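Local structure of possible protein of nuclear scaffold (Encephalitozoon cuniculi, 3KAE) at residues K4-I9 against R36-I41; A26-L29 against E34-M37; F54-L59 against S69-K74; E151-L154 against V159-K162. The protein is a Cdc27 (APC3) protein that probably serves as a subunit of the anaphase-promoting complex, and its N-terminal tetratricopeptide-repeat domain, present here, forms a homodimer. All blocks are in the same frame, centred on the assembly; numbering follows the deposited sequence.

In the fold
From the N terminus, contact 1 joins helix 5-14 to helix 36-45 and closes a loop that contains helix 18-31. Contact 2 sits within that loop and closes the short turn from helix 18-31 into helix 36-45. Both end on the start of helix 36-45, and they touch through Ile6 and Leu28. Contact 3 follows in series and closes the hairpin of helices 49-57 and 62-74. It abuts contact 1 where Ser40 meets Leu56, and contact 2 where Met37 meets Leu56. Contact 4 comes much later, on the opposite side of the chain's centre. There, helix 147-155 meets the loop that follows it. Its centre is about 39 Å from that of contact 1.

Contact 1: residues K4-I9 against R36-I41; sequences KLIGKI and RMLMSI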
loop_
_atom_site.group_PDB
_atom_site.type_symbol
_atom_site.label_atom_id
_atom_site.label_comp_id
_atom_site.label_asym_id
_atom_site.label_seq_id
_atom_site.Cartn_x
_atom_site.Cartn_y
_atom_site.Cartn_z
ATOM N N LYS C 4 -2.361 14.789 18.437
ATOM C CA LYS C 4 -1.014 14.618 17.911
ATOM C C LYS C 4 -0.850 13.250 17.263
ATOM O O LYS C 4 0.084 13.038 16.478
ATOM C CB LYS C 4 0.024 14.797 19.024
ATOM N N LEU C 5 -1.753 12.326 17.602
ATOM C CA LEU C 5 -1.688 10.968 17.069
ATOM C C LEU C 5 -1.767 10.958 15.526
ATOM O O LEU C 5 -1.227 10.064 14.877
ATOM C CB LEU C 5 -2.783 10.082 17.678
ATOM C CG LEU C 5 -2.536 9.525 19.094
ATOM C CD1 LEU C 5 -3.725 8.715 19.661
ATOM C CD2 LEU C 5 -1.264 8.685 19.123
ATOM N N ILE C 6 -2.432 11.955 14.951
ATOM C CA ILE C 6 -2.599 12.023 13.505
ATOM C C ILE C 6 -1.254 12.133 12.799
ATOM O O ILE C 6 -0.890 11.280 11.979
ATOM C CB ILE C 6 -3.488 13.204 13.076
ATOM C CG1 ILE C 6 -4.938 12.957 13.495
ATOM C CG2 ILE C 6 -3.427 13.380 11.570
ATOM C CD1 ILE C 6 -5.488 11.675 12.931
ATOM N N GLY C 7 -0.506 13.178 13.121
ATOM C CA GLY C 7 0.790 13.377 12.492
ATOM C C GLY C 7 1.668 12.144 12.579
ATOM O O GLY C 7 2.412 11.834 11.648
ATOM N N LYS C 8 1.573 11.436 13.700
ATOM C CA LYS C 8 2.357 10.230 13.908
ATOM C C LYS C 8 1.870 9.078 13.042
ATOM O O LYS C 8 2.656 8.218 12.656
ATOM C CB LYS C 8 2.319 9.810 15.385
ATOM N N ILE C 9 0.564 9.032 12.787
ATOM C CA ILE C 9 0.010 7.985 11.949
ATOM C C ILE C 9 0.456 8.221 10.499
ATOM O O ILE C 9 0.929 7.301 9.834
ATOM C CB ILE C 9 -1.528 7.915 12.063
ATOM C CG1 ILE C 9 -1.930 7.363 13.422
ATOM C CG2 ILE C 9 -2.123 7.023 10.947
ATOM C CD1 ILE C 9 -3.400 7.600 13.815
ATOM N N ARG C 36 -12.652 6.398 11.736
ATOM C CA ARG C 36 -12.672 4.944 11.595
ATOM C C ARG C 36 -12.294 4.566 10.153
ATOM O O ARG C 36 -11.864 3.446 9.868
ATOM C CB ARG C 36 -14.040 4.362 11.937
ATOM C CG ARG C 36 -14.013 2.839 12.078
ATOM C CD ARG C 36 -15.409 2.252 12.254
ATOM N NE ARG C 36 -16.018 2.615 13.539
ATOM C CZ ARG C 36 -15.646 2.106 14.712
ATOM N NH1 ARG C 36 -14.660 1.216 14.774
ATOM N NH2 ARG C 36 -16.256 2.493 15.828
ATOM N N MET C 37 -12.480 5.519 9.252
ATOM C CA MET C 37 -12.091 5.356 7.874
ATOM C C MET C 37 -10.591 5.100 7.853
ATOM O O MET C 37 -10.130 4.153 7.220
ATOM C CB MET C 37 -12.443 6.623 7.092
ATOM C CG MET C 37 -12.433 6.502 5.563
ATOM S SD MET C 37 -13.399 5.134 4.874
ATOM C CE MET C 37 -12.065 4.043 4.338
ATOM N N LEU C 38 -9.848 5.931 8.585
ATOM C CA LEU C 38 -8.378 5.881 8.626
ATOM C C LEU C 38 -7.858 4.509 9.042
ATOM O O LEU C 38 -6.901 3.972 8.467
ATOM C CB LEU C 38 -7.844 6.947 9.590
ATOM C CG LEU C 38 -6.332 7.008 9.841
ATOM C CD1 LEU C 38 -5.546 7.049 8.531
ATOM C CD2 LEU C 38 -5.982 8.220 10.682
ATOM N N MET C 39 -8.498 3.963 10.062
ATOM C CA MET C 39 -8.216 2.627 10.538
ATOM C C MET C 39 -8.410 1.630 9.397
ATOM O O MET C 39 -7.574 0.763 9.161
ATOM C CB MET C 39 -9.181 2.315 11.686
ATOM C CG MET C 39 -9.135 0.899 12.197
ATOM S SD MET C 39 -7.605 0.503 13.036
ATOM C CE MET C 39 -8.196 -0.796 14.116
ATOM N N SER C 40 -9.538 1.755 8.709
ATOM C CA SER C 40 -9.864 0.881 7.597
ATOM C C SER C 40 -8.795 0.931 6.490
ATOM O O SER C 40 -8.367 -0.095 5.964
ATOM C CB SER C 40 -11.214 1.290 7.016
ATOM O OG SER C 40 -12.268 0.917 7.866
ATOM N N ILE C 41 -8.379 2.140 6.147
ATOM C CA ILE C 41 -7.347 2.358 5.135
ATOM C C ILE C 41 -6.031 1.701 5.504
ATOM O O ILE C 41 -5.514 0.878 4.749
ATOM C CB ILE C 41 -7.147 3.856 4.882
ATOM C CG1 ILE C 41 -8.438 4.451 4.320
ATOM C CG2 ILE C 41 -6.001 4.090 3.914
ATOM C CD1 ILE C 41 -8.329 5.885 3.914
#
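Leu38 pushes its CD2 methyl against two isoleucines of helix 5-14, Ile6 and Ile9. The main overlap is with Ile9. These two side chains reach toward each other tip to tip. Leu38 CD2 lies 4.0 Å from Ile9 CG2 and 4.1 Å from Ile9 CD1, so it meets both the branch methyl and the chain end. The other leucine methyl, Leu38 CD1, also reaches Ile9 CG2, at 4.2 Å. Leu38 can span the gap because its CG stands anti to the backbone N (chi1 176°), on a CB that already points at residues 4-9. Ile9 answers with a CB directed at residues 36-41.

Ile6 joins from one turn earlier. Its side chain runs at a slant to Leu38, and only the end methyl makes contact, with Ile6 CD1 4.2 Å from Leu38 CD2. The torsion chi2 of Ile6, -57°, kinks that methyl back beside its own CA rather than extending it. One leucine methyl thus serves both isoleucines. No hydrogen bond crosses here, and the grip is purely apolar.

The backbones stay well apart, since the nearest CA atoms, Ile9 CA and Leu38 CA, are 9.3 Å from each other. Helix 18-31 helps to fill the region: Leu24 packs on Ile9, and Leu28 on Ile6. Nearby Leu5 also packs on Ile176 of the second subunit. Helices 5-14 and 36-45 run in broadly the same direction, with one helix between them in the sequence. Such packing of a helix on the next but one is typical of tetratricopeptide-repeat arrays.

Contact 2: residues A26-L29 against E34-M37; sequences ACLL and EYRM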
loop_
_atom_site.group_PDB
_atom_site.type_symbol
_atom_site.label_atom_id
_atom_site.label_comp_id
_atom_site.label_asym_id
_atom_site.label_seq_id
_atom_site.Cartn_x
_atom_site.Cartn_y
_atom_site.Cartn_z
ATOM N N ALA C 26 -6.030 2.554 16.443
ATOM C CA ALA C 26 -6.882 1.891 17.429
ATOM C C ALA C 26 -7.080 2.755 18.677
ATOM O O ALA C 26 -8.155 2.724 19.295
ATOM C CB ALA C 26 -6.310 0.512 17.797
ATOM N N CYS C 27 -6.052 3.532 19.035
ATOM C CA CYS C 27 -6.116 4.398 20.226
ATOM C C CYS C 27 -7.049 5.552 19.951
ATOM O O CYS C 27 -7.664 6.096 20.861
ATOM C CB CYS C 27 -4.740 4.976 20.592
ATOM S SG CYS C 27 -3.508 3.758 21.034
ATOM N N LEU C 28 -7.142 5.922 18.676
ATOM C CA LEU C 28 -7.838 7.135 18.268
ATOM C C LEU C 28 -9.346 6.944 18.105
ATOM O O LEU C 28 -10.113 7.896 18.257
ATOM C CB LEU C 28 -7.233 7.659 16.970
ATOM C CG LEU C 28 -7.380 9.159 16.754
ATOM C CD1 LEU C 28 -6.815 9.915 17.931
ATOM C CD2 LEU C 28 -6.679 9.556 15.479
ATOM N N LEU C 29 -9.765 5.721 17.794
ATOM C CA LEU C 29 -11.187 5.385 17.695
ATOM C C LEU C 29 -12.099 6.078 18.740
ATOM O O LEU C 29 -13.157 6.602 18.390
ATOM C CB LEU C 29 -11.374 3.867 17.783
ATOM C CG LEU C 29 -10.872 3.020 16.617
ATOM C CD1 LEU C 29 -11.007 1.530 16.952
ATOM C CD2 LEU C 29 -11.642 3.375 15.362
ATOM N N GLU C 34 -14.594 10.144 13.903
ATOM C CA GLU C 34 -14.620 10.616 12.516
ATOM C C GLU C 34 -13.399 10.082 11.765
ATOM O O GLU C 34 -13.015 10.609 10.729
ATOM C CB GLU C 34 -14.624 12.149 12.466
ATOM C CG GLU C 34 -15.601 12.833 13.438
ATOM C CD GLU C 34 -15.042 13.031 14.860
ATOM O OE1 GLU C 34 -13.810 13.169 15.036
ATOM O OE2 GLU C 34 -15.856 13.067 15.808
ATOM N N TYR C 35 -12.796 9.030 12.303
ATOM C CA TYR C 35 -11.517 8.553 11.820
ATOM C C TYR C 35 -11.489 7.046 11.673
ATOM O O TYR C 35 -10.409 6.470 11.533
ATOM C CB TYR C 35 -10.398 8.977 12.785
ATOM C CG TYR C 35 -10.032 10.444 12.704
ATOM C CD1 TYR C 35 -9.389 10.956 11.574
ATOM C CD2 TYR C 35 -10.321 11.320 13.756
ATOM C CE1 TYR C 35 -9.050 12.295 11.485
ATOM C CE2 TYR C 35 -9.987 12.669 13.680
ATOM C CZ TYR C 35 -9.350 13.150 12.537
ATOM O OH TYR C 35 -9.006 14.484 12.431
ATOM N N ARG C 36 -12.652 6.398 11.736
ATOM C CA ARG C 36 -12.672 4.944 11.595
ATOM C C ARG C 36 -12.294 4.566 10.153
ATOM O O ARG C 36 -11.864 3.446 9.868
ATOM C CB ARG C 36 -14.040 4.362 11.937
ATOM C CG ARG C 36 -14.013 2.839 12.078
ATOM C CD ARG C 36 -15.409 2.252 12.254
ATOM N NE ARG C 36 -16.018 2.615 13.539
ATOM C CZ ARG C 36 -15.646 2.106 14.712
ATOM N NH1 ARG C 36 -14.660 1.216 14.774
ATOM N NH2 ARG C 36 -16.256 2.493 15.828
ATOM N N MET C 37 -12.480 5.519 9.252
ATOM C CA MET C 37 -12.091 5.356 7.874
ATOM C C MET C 37 -10.591 5.100 7.853
ATOM O O MET C 37 -10.130 4.153 7.220
ATOM C CB MET C 37 -12.443 6.623 7.092
ATOM C CG MET C 37 -12.433 6.502 5.563
ATOM S SD MET C 37 -13.399 5.134 4.874
ATOM C CE MET C 37 -12.065 4.043 4.338
#
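Arg36 extends from its backbone with chi1 at -168° and then bends at chi3 (-68°), which brings its guanidinium alongside Leu29. The leucine meets it with CG beside its own backbone N (chi1 -69°). The two side chains cross at about a right angle. Leu29 CD2 lies over one face of the guanidinium, 3.8 Å from Arg36 NH1. The same methyl also touches the aliphatic part of the arginine, with Leu29 CD2 4.1 Å from Arg36 CG. One methyl therefore touches both the start of the arginine side chain and its guanidinium, resting against the bend from one side. The guanidinium still has a polar partner, because Arg36 NH1 makes a weak hydrogen bond to His55 ND1 of helix 49-57.

Leu28 and Tyr35 form the second pair. Both CB atoms point across the contact. Leu28 CD2 approaches the tyrosine ring obliquely and comes within 4.4 Å of Tyr35 CD2. The hydroxyl of Tyr35 is taken up outside the pair, by a hydrogen bond with the backbone N of Asp100. That bond probably helps to fix the ring. Ile6 of helix 5-14 packs on both Leu28 and Tyr35.

Tyr35 occupies the N-cap position of helix 36-45. The preceding helix, 18-31, runs broadly antiparallel to it. A short turn sealed by side chains on its two sides is the helix-turn-helix construction of tetratricopeptide-repeat folds.

Contact 3: residues F54-L59 against S69-K74; sequences FHLHKL and SLCYKK
This contact belongs to an antiparallel helical hairpin within the repeat array. The end of helix 49-57 lies against helix 62-74. Two pairs of side chains bridge it, one buried and one nearer the surface.

In the buried pair, Leu56 and Cys71 direct their CB atoms at each other's helix. Leu56 CD1 rests 4.0 Å from Cys71 SG, an apolar contact between a methyl and a sulfur. With chi1 at -66°, the sulfur swings to the side of its own backbone N, and there it meets the leucine methyl. Ala52 and Leu53 of helix 49-57 also pack on Cys71, while Ser40 of helix 36-45 touches Leu56.

Antiparallel helix pairs joined by short turns are the building unit of tetratricopeptide repeats, and the nearest CA atoms across the two segments, Leu56 CA and Cys71 CA, are 9.6 Å apart.

The outer pair is His57 and Tyr72, whose side chains slant across each other. The tyrosine hydroxyl comes to the edge of the imidazole, near its plane. In the model the nearest ring atom is CE1, with Tyr72 OH 3.0 Å from His57 CE1 and 3.7 Å from His57 NE2. This approach is short and should be read with caution. The imidazole in turn approaches the phenol ring obliquely, with His57 CE1 4.0 Å from Tyr72 CZ. Beyond the hairpin, Lys80, Ala81 and Ser84 of helix 78-89 pack on Tyr72.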
loop_
_atom_site.group_PDB
_atom_site.type_symbol
_atom_site.label_atom_id
_atom_site.label_comp_id
_atom_site.label_asym_id
_atom_site.label_seq_id
_atom_site.Cartn_x
_atom_site.Cartn_y
_atom_site.Cartn_z
ATOM N N PHE C 54 -14.559 -5.309 8.561
ATOM C CA PHE C 54 -15.228 -5.222 9.845
ATOM C C PHE C 54 -15.445 -3.754 10.192
ATOM O O PHE C 54 -16.527 -3.360 10.597
ATOM C CB PHE C 54 -14.420 -5.929 10.934
ATOM N N HIS C 55 -14.425 -2.930 10.006
ATOM C CA HIS C 55 -14.574 -1.521 10.361
ATOM C C HIS C 55 -15.428 -0.788 9.340
ATOM O O HIS C 55 -16.170 0.139 9.668
ATOM C CB HIS C 55 -13.208 -0.857 10.510
ATOM C CG HIS C 55 -12.474 -1.278 11.743
ATOM N ND1 HIS C 55 -12.506 -0.550 12.916
ATOM C CD2 HIS C 55 -11.710 -2.368 12.001
ATOM C CE1 HIS C 55 -11.779 -1.164 13.833
ATOM N NE2 HIS C 55 -11.290 -2.273 13.306
ATOM N N LEU C 56 -15.330 -1.224 8.092
ATOM C CA LEU C 56 -15.999 -0.522 7.007
ATOM C C LEU C 56 -17.510 -0.711 7.063
ATOM O O LEU C 56 -18.264 0.202 6.725
ATOM C CB LEU C 56 -15.427 -0.947 5.656
ATOM C CG LEU C 56 -14.019 -0.411 5.407
ATOM C CD1 LEU C 56 -13.314 -1.229 4.315
ATOM C CD2 LEU C 56 -14.082 1.075 5.061
ATOM N N HIS C 57 -17.952 -1.887 7.501
ATOM C CA HIS C 57 -19.384 -2.154 7.594
ATOM C C HIS C 57 -20.047 -1.126 8.493
ATOM O O HIS C 57 -21.218 -0.795 8.310
ATOM C CB HIS C 57 -19.653 -3.553 8.145
ATOM C CG HIS C 57 -19.251 -4.655 7.224
ATOM N ND1 HIS C 57 -19.170 -4.490 5.855
ATOM C CD2 HIS C 57 -18.926 -5.950 7.465
ATOM C CE1 HIS C 57 -18.800 -5.629 5.299
ATOM N NE2 HIS C 57 -18.647 -6.531 6.253
ATOM N N LYS C 58 -19.291 -0.628 9.470
ATOM C CA LYS C 58 -19.815 0.330 10.441
ATOM C C LYS C 58 -19.962 1.717 9.831
ATOM O O LYS C 58 -20.420 2.648 10.492
ATOM C CB LYS C 58 -18.914 0.398 11.680
ATOM N N LEU C 59 -19.572 1.852 8.568
ATOM C CA LEU C 59 -19.589 3.148 7.899
ATOM C C LEU C 59 -20.439 3.120 6.623
ATOM O O LEU C 59 -20.866 2.054 6.175
ATOM C CB LEU C 59 -18.157 3.583 7.556
ATOM C CG LEU C 59 -17.129 3.604 8.675
ATOM C CD1 LEU C 59 -15.729 3.924 8.139
ATOM C CD2 LEU C 59 -17.550 4.623 9.734
ATOM N N SER C 69 -15.347 -2.076 -1.637
ATOM C CA SER C 69 -15.220 -2.728 -2.938
ATOM C C SER C 69 -13.807 -3.274 -3.157
ATOM O O SER C 69 -13.644 -4.404 -3.607
ATOM C CB SER C 69 -15.593 -1.761 -4.064
ATOM O OG SER C 69 -15.845 -2.475 -5.271
ATOM N N LEU C 70 -12.783 -2.502 -2.795
ATOM C CA LEU C 70 -11.405 -2.998 -2.931
ATOM C C LEU C 70 -11.174 -4.267 -2.116
ATOM O O LEU C 70 -10.567 -5.222 -2.619
ATOM C CB LEU C 70 -10.375 -1.949 -2.524
ATOM C CG LEU C 70 -10.371 -0.608 -3.248
ATOM C CD1 LEU C 70 -9.256 0.285 -2.658
ATOM C CD2 LEU C 70 -10.197 -0.827 -4.753
ATOM N N CYS C 71 -11.647 -4.266 -0.859
ATOM C CA CYS C 71 -11.442 -5.399 0.044
ATOM C C CYS C 71 -12.174 -6.604 -0.489
ATOM O O CYS C 71 -11.639 -7.707 -0.500
ATOM C CB CYS C 71 -11.935 -5.097 1.481
ATOM S SG CYS C 71 -11.013 -3.811 2.366
ATOM N N TYR C 72 -13.409 -6.391 -0.926
ATOM C CA TYR C 72 -14.197 -7.449 -1.567
ATOM C C TYR C 72 -13.521 -8.023 -2.799
ATOM O O TYR C 72 -13.562 -9.228 -3.024
ATOM C CB TYR C 72 -15.604 -6.957 -1.901
ATOM C CG TYR C 72 -16.538 -6.937 -0.704
ATOM C CD1 TYR C 72 -16.589 -8.010 0.179
ATOM C CD2 TYR C 72 -17.369 -5.850 -0.465
ATOM C CE1 TYR C 72 -17.444 -7.999 1.288
ATOM C CE2 TYR C 72 -18.217 -5.828 0.631
ATOM C CZ TYR C 72 -18.248 -6.903 1.500
ATOM O OH TYR C 72 -19.093 -6.875 2.578
ATOM N N LYS C 73 -12.894 -7.159 -3.591
ATOM C CA LYS C 73 -12.214 -7.600 -4.797
ATOM C C LYS C 73 -11.003 -8.465 -4.446
ATOM O O LYS C 73 -10.759 -9.492 -5.071
ATOM C CB LYS C 73 -11.814 -6.401 -5.661
ATOM C CG LYS C 73 -11.153 -6.766 -7.001
ATOM C CD LYS C 73 -10.799 -5.508 -7.790
ATOM C CE LYS C 73 -10.117 -5.854 -9.107
ATOM N NZ LYS C 73 -8.805 -6.504 -8.861
ATOM N N LYS C 74 -10.240 -8.051 -3.440
ATOM C CA LYS C 74 -9.120 -8.865 -2.965
ATOM C C LYS C 74 -9.590 -10.249 -2.527
ATOM O O LYS C 74 -8.884 -11.243 -2.684
ATOM C CB LYS C 74 -8.430 -8.189 -1.786
ATOM C CG LYS C 74 -7.641 -6.966 -2.133
ATOM C CD LYS C 74 -6.496 -7.305 -3.052
ATOM C CE LYS C 74 -5.717 -6.057 -3.392
ATOM N NZ LYS C 74 -4.509 -6.362 -4.211
#

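Contact 4: residues E151-L154 against V159-K162; sequences ENLL and VPQK
Val159 lies against two neighbouring leucines of helix 147-155 and meets each with a different part of its side chain. Its CG1 methyl takes Leu154: Val159 CG1 is 3.9 Å from Leu154 CD2, and the two side chains pass at a slant. The leucine's CB points away from the loop, but its CD2 methyl still gets across. With chi1 of Val159 at 50°, CG1 is turned in against its own backbone, and there it meets Leu154 CD2.

The root of Val159 takes Leu153. Leu153 CB is 4.0 Å from Val159 CA and 4.1 Å from Val159 CB. The chain is close here, with Leu153 CA only 4.8 Å from Val159 CA. Farther out, Leu153 turns its end to the next residue. Leu153 CD1 lies 4.1 Å from Pro160 CD, and leucine and proline cross at about a right angle.

Two helices back these residues. Tyr137 and Val138 of helix 130-143 pack on Leu153. Ile185 of helix 176-190 touches both Leu154 and Val159. Just before these leucines, Glu151 is hydrogen-bonded to Tyr180 and Asn213, which ties helix 147-155 to two later helices.

The loop therefore folds back on the helix it has just left, within the helical repeat array. The side-chain contacts across the two segments are all between aliphatic groups, so the fit probably rests on dispersion and on shielding these groups from water.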
loop_
_atom_site.group_PDB
_atom_site.type_symbol
_atom_site.label_atom_id
_atom_site.label_comp_id
_atom_site.label_asym_id
_atom_site.label_seq_id
_atom_site.Cartn_x
_atom_site.Cartn_y
_atom_site.Cartn_z
ATOM N N GLU C 151 -6.057 -0.560 -21.539
ATOM C CA GLU C 151 -5.486 -1.837 -21.985
ATOM C C GLU C 151 -6.534 -2.857 -22.445
ATOM O O GLU C 151 -6.278 -3.653 -23.356
ATOM C CB GLU C 151 -4.538 -2.434 -20.938
ATOM C CG GLU C 151 -3.260 -1.608 -20.760
ATOM C CD GLU C 151 -2.384 -1.598 -22.033
ATOM O OE1 GLU C 151 -1.805 -2.649 -22.393
ATOM O OE2 GLU C 151 -2.264 -0.539 -22.675
ATOM N N ASN C 152 -7.706 -2.817 -21.812
ATOM C CA ASN C 152 -8.801 -3.721 -22.132
ATOM C C ASN C 152 -9.535 -3.312 -23.398
ATOM O O ASN C 152 -10.017 -4.166 -24.146
ATOM C CB ASN C 152 -9.806 -3.823 -20.972
ATOM C CG ASN C 152 -9.352 -4.779 -19.907
ATOM O OD1 ASN C 152 -9.535 -5.986 -20.028
ATOM N ND2 ASN C 152 -8.725 -4.247 -18.862
ATOM N N LEU C 153 -9.648 -2.004 -23.605
ATOM C CA LEU C 153 -10.280 -1.485 -24.799
ATOM C C LEU C 153 -9.375 -1.687 -26.016
ATOM O O LEU C 153 -9.846 -2.064 -27.099
ATOM C CB LEU C 153 -10.671 -0.021 -24.612
ATOM C CG LEU C 153 -11.866 0.154 -23.670
ATOM C CD1 LEU C 153 -12.237 1.629 -23.525
ATOM C CD2 LEU C 153 -13.060 -0.660 -24.158
ATOM N N LEU C 154 -8.076 -1.468 -25.839
ATOM C CA LEU C 154 -7.140 -1.771 -26.906
ATOM C C LEU C 154 -7.196 -3.256 -27.253
ATOM O O LEU C 154 -7.315 -3.648 -28.419
ATOM C CB LEU C 154 -5.726 -1.357 -26.535
ATOM C CG LEU C 154 -5.468 0.148 -26.455
ATOM C CD1 LEU C 154 -4.017 0.413 -26.089
ATOM C CD2 LEU C 154 -5.831 0.856 -27.749
ATOM N N VAL C 159 -11.742 0.545 -28.413
ATOM C CA VAL C 159 -11.451 1.904 -27.987
ATOM C C VAL C 159 -12.183 2.902 -28.888
ATOM O O VAL C 159 -12.151 2.787 -30.110
ATOM C CB VAL C 159 -9.936 2.163 -27.991
ATOM C CG1 VAL C 159 -9.334 1.733 -29.336
ATOM C CG2 VAL C 159 -9.647 3.610 -27.685
ATOM N N PRO C 160 -12.863 3.878 -28.280
ATOM C CA PRO C 160 -13.660 4.888 -28.989
ATOM C C PRO C 160 -12.791 5.943 -29.659
ATOM O O PRO C 160 -11.984 6.583 -28.983
ATOM C CB PRO C 160 -14.481 5.547 -27.864
ATOM C CG PRO C 160 -14.282 4.693 -26.648
ATOM C CD PRO C 160 -12.942 4.048 -26.822
ATOM N N GLN C 161 -12.974 6.133 -30.963
ATOM C CA GLN C 161 -12.169 7.082 -31.728
ATOM C C GLN C 161 -13.030 8.197 -32.314
ATOM O O GLN C 161 -14.237 8.026 -32.508
ATOM C CB GLN C 161 -11.404 6.359 -32.842
ATOM N N LYS C 162 -12.400 9.337 -32.586
ATOM C CA LYS C 162 -13.083 10.480 -33.180
ATOM C C LYS C 162 -13.376 10.251 -34.650
ATOM O O LYS C 162 -13.488 9.111 -35.101
ATOM C CB LYS C 162 -12.251 11.750 -33.009
#